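Local coordinates for protein ORF 37 (PDB 3FHD) that cuts both double-stranded and single-stranded DNA as an endonuclease and exonuclease, helping to process branched viral DNA intermediates so that unit-length linear genomes can be produced, at residues E361-L367 / I379-A385. Sequence-based numbering, arbitrary orientation.
Sequences ESDVYVL and IKARFKA
Asp-363 OD1 is gripped by two basic side chains from the neighbouring strand. Lys-384 NZ lies 3.0 Å from Asp-363 OD1. Arg-382 offers both NH1 and NH2, with Arg-382 NH1 3.1 Å from Asp-363 OD1. Each of these hydrogen bonds is weak: the two arginine N-H groups point well off the oxygen, and the carboxylate and guanidinium planes stand 71° apart. In this salt-bridge network both N-H groups converge on the single oxygen OD1 instead of pairing with the two carboxylate oxygens. Arg-382 runs extended from CG to NE alongside Tyr-365, its CG 3.6 Å from Tyr-365 CE1, and the tyrosine hydroxyl end lies over one face of the guanidinium. Ile-379 CD1 packs obliquely against Tyr-365 CD1. Bends at chi2 (-62°) and chi4 keep the Lys-384 chain alongside Asp-363.

On the other face of the sheet the contact is apolar. Val-364 CB sits over the Phe-383 ring, 3.8 Å from its centroid, in a CH-pi contact, whereas Val-366 CG2 meets the ring edge at Phe-383 CE2. Leu-299 of helix 296-303 packs on Val-364, Phe-383 and Ala-385.

Between the faces runs an antiparallel backbone pairing, with Val-364 N to Phe-383 O the shortest bond at 2.8 Å. A classic beta bulge closes it: Lys-380 and Ala-381 both face Val-366, whose O accepts a 2.9 Å bond from Lys-380 N and a weak one from Ala-381 N. Strand 455-464 pairs with the far side of 362-367, placing both strands in the central mixed sheet of this PD-(D/E)XK nuclease. The contact thus sets salt bridges on one face against apolar packing on the other, and with two cationic groups converging on one carboxylate oxygen, Asp-363 is probably kept ionised.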
loop_
_atom_site.group_PDB
_atom_site.type_symbol
_atom_site.label_atom_id
_atom_site.label_comp_id
_atom_site.label_asym_id
_atom_site.label_seq_id
_atom_site.Cartn_x
_atom_site.Cartn_y
_atom_site.Cartn_z
ATOM N N GLU A 361 0.008 -20.425 11.334
ATOM C CA GLU A 361 0.665 -20.871 10.094
ATOM C C GLU A 361 0.072 -20.289 8.802
ATOM O O GLU A 361 -1.058 -19.794 8.788
ATOM C CB GLU A 361 0.693 -22.406 10.026
ATOM C CG GLU A 361 1.413 -23.054 11.197
ATOM C CD GLU A 361 1.451 -24.565 11.077
ATOM O OE1 GLU A 361 0.372 -25.167 10.914
ATOM O OE2 GLU A 361 2.555 -25.146 11.141
ATOM N N SER A 362 0.858 -20.348 7.723
ATOM C CA SER A 362 0.417 -19.933 6.385
ATOM C C SER A 362 -0.550 -20.956 5.778
ATOM O O SER A 362 -0.421 -22.146 6.023
ATOM C CB SER A 362 1.617 -19.789 5.459
ATOM O OG SER A 362 2.369 -18.632 5.747
ATOM N N ASP A 363 -1.521 -20.487 4.997
ATOM C CA ASP A 363 -2.364 -21.377 4.206
ATOM C C ASP A 363 -1.783 -21.485 2.806
ATOM O O ASP A 363 -1.509 -20.460 2.174
ATOM C CB ASP A 363 -3.790 -20.841 4.113
ATOM C CG ASP A 363 -4.526 -20.896 5.449
ATOM O OD1 ASP A 363 -4.543 -21.965 6.069
ATOM O OD2 ASP A 363 -5.092 -19.871 5.877
ATOM N N VAL A 364 -1.604 -22.713 2.314
ATOM C CA VAL A 364 -1.144 -22.893 0.932
ATOM C C VAL A 364 -2.283 -23.436 0.060
ATOM O O VAL A 364 -2.900 -24.403 0.426
ATOM C CB VAL A 364 0.082 -23.831 0.863
ATOM C CG1 VAL A 364 0.525 -24.009 -0.589
ATOM C CG2 VAL A 364 1.215 -23.264 1.720
ATOM N N TYR A 365 -2.539 -22.801 -1.090
ATOM C CA TYR A 365 -3.585 -23.216 -2.028
ATOM C C TYR A 365 -2.943 -23.657 -3.329
ATOM O O TYR A 365 -2.354 -22.858 -4.049
ATOM C CB TYR A 365 -4.561 -22.072 -2.328
ATOM C CG TYR A 365 -5.206 -21.510 -1.107
ATOM C CD1 TYR A 365 -6.414 -22.029 -0.655
ATOM C CD2 TYR A 365 -4.587 -20.496 -0.365
ATOM C CE1 TYR A 365 -7.034 -21.531 0.476
ATOM C CE2 TYR A 365 -5.194 -19.993 0.795
ATOM C CZ TYR A 365 -6.421 -20.543 1.206
ATOM O OH TYR A 365 -7.062 -20.082 2.336
ATOM N N VAL A 366 -3.035 -24.941 -3.621
ATOM C CA VAL A 366 -2.592 -25.450 -4.916
ATOM C C VAL A 366 -3.773 -25.297 -5.870
ATOM O O VAL A 366 -4.879 -25.752 -5.570
ATOM C CB VAL A 366 -2.145 -26.918 -4.808
ATOM C CG1 VAL A 366 -1.799 -27.486 -6.197
ATOM C CG2 VAL A 366 -0.956 -27.051 -3.839
ATOM N N LEU A 367 -3.567 -24.647 -7.013
ATOM C CA LEU A 367 -4.694 -24.423 -7.909
ATOM C C LEU A 367 -4.802 -25.528 -8.951
ATOM O O LEU A 367 -3.792 -26.146 -9.295
ATOM C CB LEU A 367 -4.599 -23.043 -8.572
ATOM C CG LEU A 367 -4.397 -21.857 -7.603
ATOM C CD1 LEU A 367 -3.936 -20.597 -8.327
ATOM C CD2 LEU A 367 -5.675 -21.601 -6.792
ATOM N N ILE A 379 -9.588 -24.054 -6.519
ATOM C CA ILE A 379 -8.718 -24.680 -5.514
ATOM C C ILE A 379 -8.752 -26.190 -5.711
ATOM O O ILE A 379 -9.837 -26.776 -5.756
ATOM C CB ILE A 379 -9.135 -24.295 -4.059
ATOM C CG1 ILE A 379 -9.018 -22.781 -3.850
ATOM C CG2 ILE A 379 -8.314 -25.043 -3.015
ATOM C CD1 ILE A 379 -9.679 -22.281 -2.561
ATOM N N LYS A 380 -7.570 -26.797 -5.871
ATOM C CA LYS A 380 -7.418 -28.255 -5.947
ATOM C C LYS A 380 -7.178 -28.834 -4.553
ATOM O O LYS A 380 -7.738 -29.870 -4.206
ATOM C CB LYS A 380 -6.236 -28.642 -6.847
ATOM C CG LYS A 380 -6.062 -30.138 -7.032
ATOM C CD LYS A 380 -4.633 -30.511 -7.309
ATOM C CE LYS A 380 -4.529 -31.974 -7.727
ATOM N NZ LYS A 380 -4.495 -32.918 -6.574
ATOM N N ALA A 381 -6.321 -28.177 -3.774
ATOM C CA ALA A 381 -5.970 -28.654 -2.439
ATOM C C ALA A 381 -5.450 -27.507 -1.600
ATOM O O ALA A 381 -4.890 -26.541 -2.133
ATOM C CB ALA A 381 -4.938 -29.756 -2.519
ATOM N N ARG A 382 -5.615 -27.643 -0.288
ATOM C CA ARG A 382 -5.339 -26.597 0.685
ATOM C C ARG A 382 -4.630 -27.250 1.869
ATOM O O ARG A 382 -5.064 -28.290 2.317
ATOM C CB ARG A 382 -6.681 -26.041 1.144
ATOM C CG ARG A 382 -6.657 -24.819 1.992
ATOM C CD ARG A 382 -8.073 -24.610 2.535
ATOM N NE ARG A 382 -8.167 -23.618 3.608
ATOM C CZ ARG A 382 -7.285 -23.452 4.596
ATOM N NH1 ARG A 382 -7.495 -22.503 5.508
ATOM N NH2 ARG A 382 -6.198 -24.224 4.692
ATOM N N PHE A 383 -3.541 -26.649 2.359
ATOM C CA PHE A 383 -2.802 -27.195 3.510
ATOM C C PHE A 383 -2.048 -26.128 4.313
ATOM O O PHE A 383 -1.721 -25.083 3.783
ATOM C CB PHE A 383 -1.869 -28.349 3.092
ATOM C CG PHE A 383 -0.726 -27.956 2.176
ATOM C CD1 PHE A 383 0.537 -27.697 2.695
ATOM C CD2 PHE A 383 -0.897 -27.906 0.788
ATOM C CE1 PHE A 383 1.611 -27.353 1.851
ATOM C CE2 PHE A 383 0.162 -27.568 -0.055
ATOM C CZ PHE A 383 1.420 -27.297 0.478
ATOM N N LYS A 384 -1.766 -26.403 5.585
ATOM C CA LYS A 384 -1.012 -25.460 6.438
ATOM C C LYS A 384 0.509 -25.619 6.267
ATOM O O LYS A 384 1.018 -26.737 6.128
ATOM C CB LYS A 384 -1.356 -25.669 7.923
ATOM C CG LYS A 384 -2.799 -25.450 8.307
ATOM C CD LYS A 384 -3.242 -24.026 8.041
ATOM C CE LYS A 384 -4.645 -23.801 8.574
ATOM N NZ LYS A 384 -4.834 -22.377 9.007
ATOM N N ALA A 385 1.236 -24.508 6.296
ATOM C CA ALA A 385 2.697 -24.560 6.253
ATOM C C ALA A 385 3.273 -23.672 7.356
ATOM O O ALA A 385 2.877 -22.502 7.476
ATOM C CB ALA A 385 3.228 -24.149 4.866
HETATM O O HOH W 1 -3.245 -20.814 10.113
#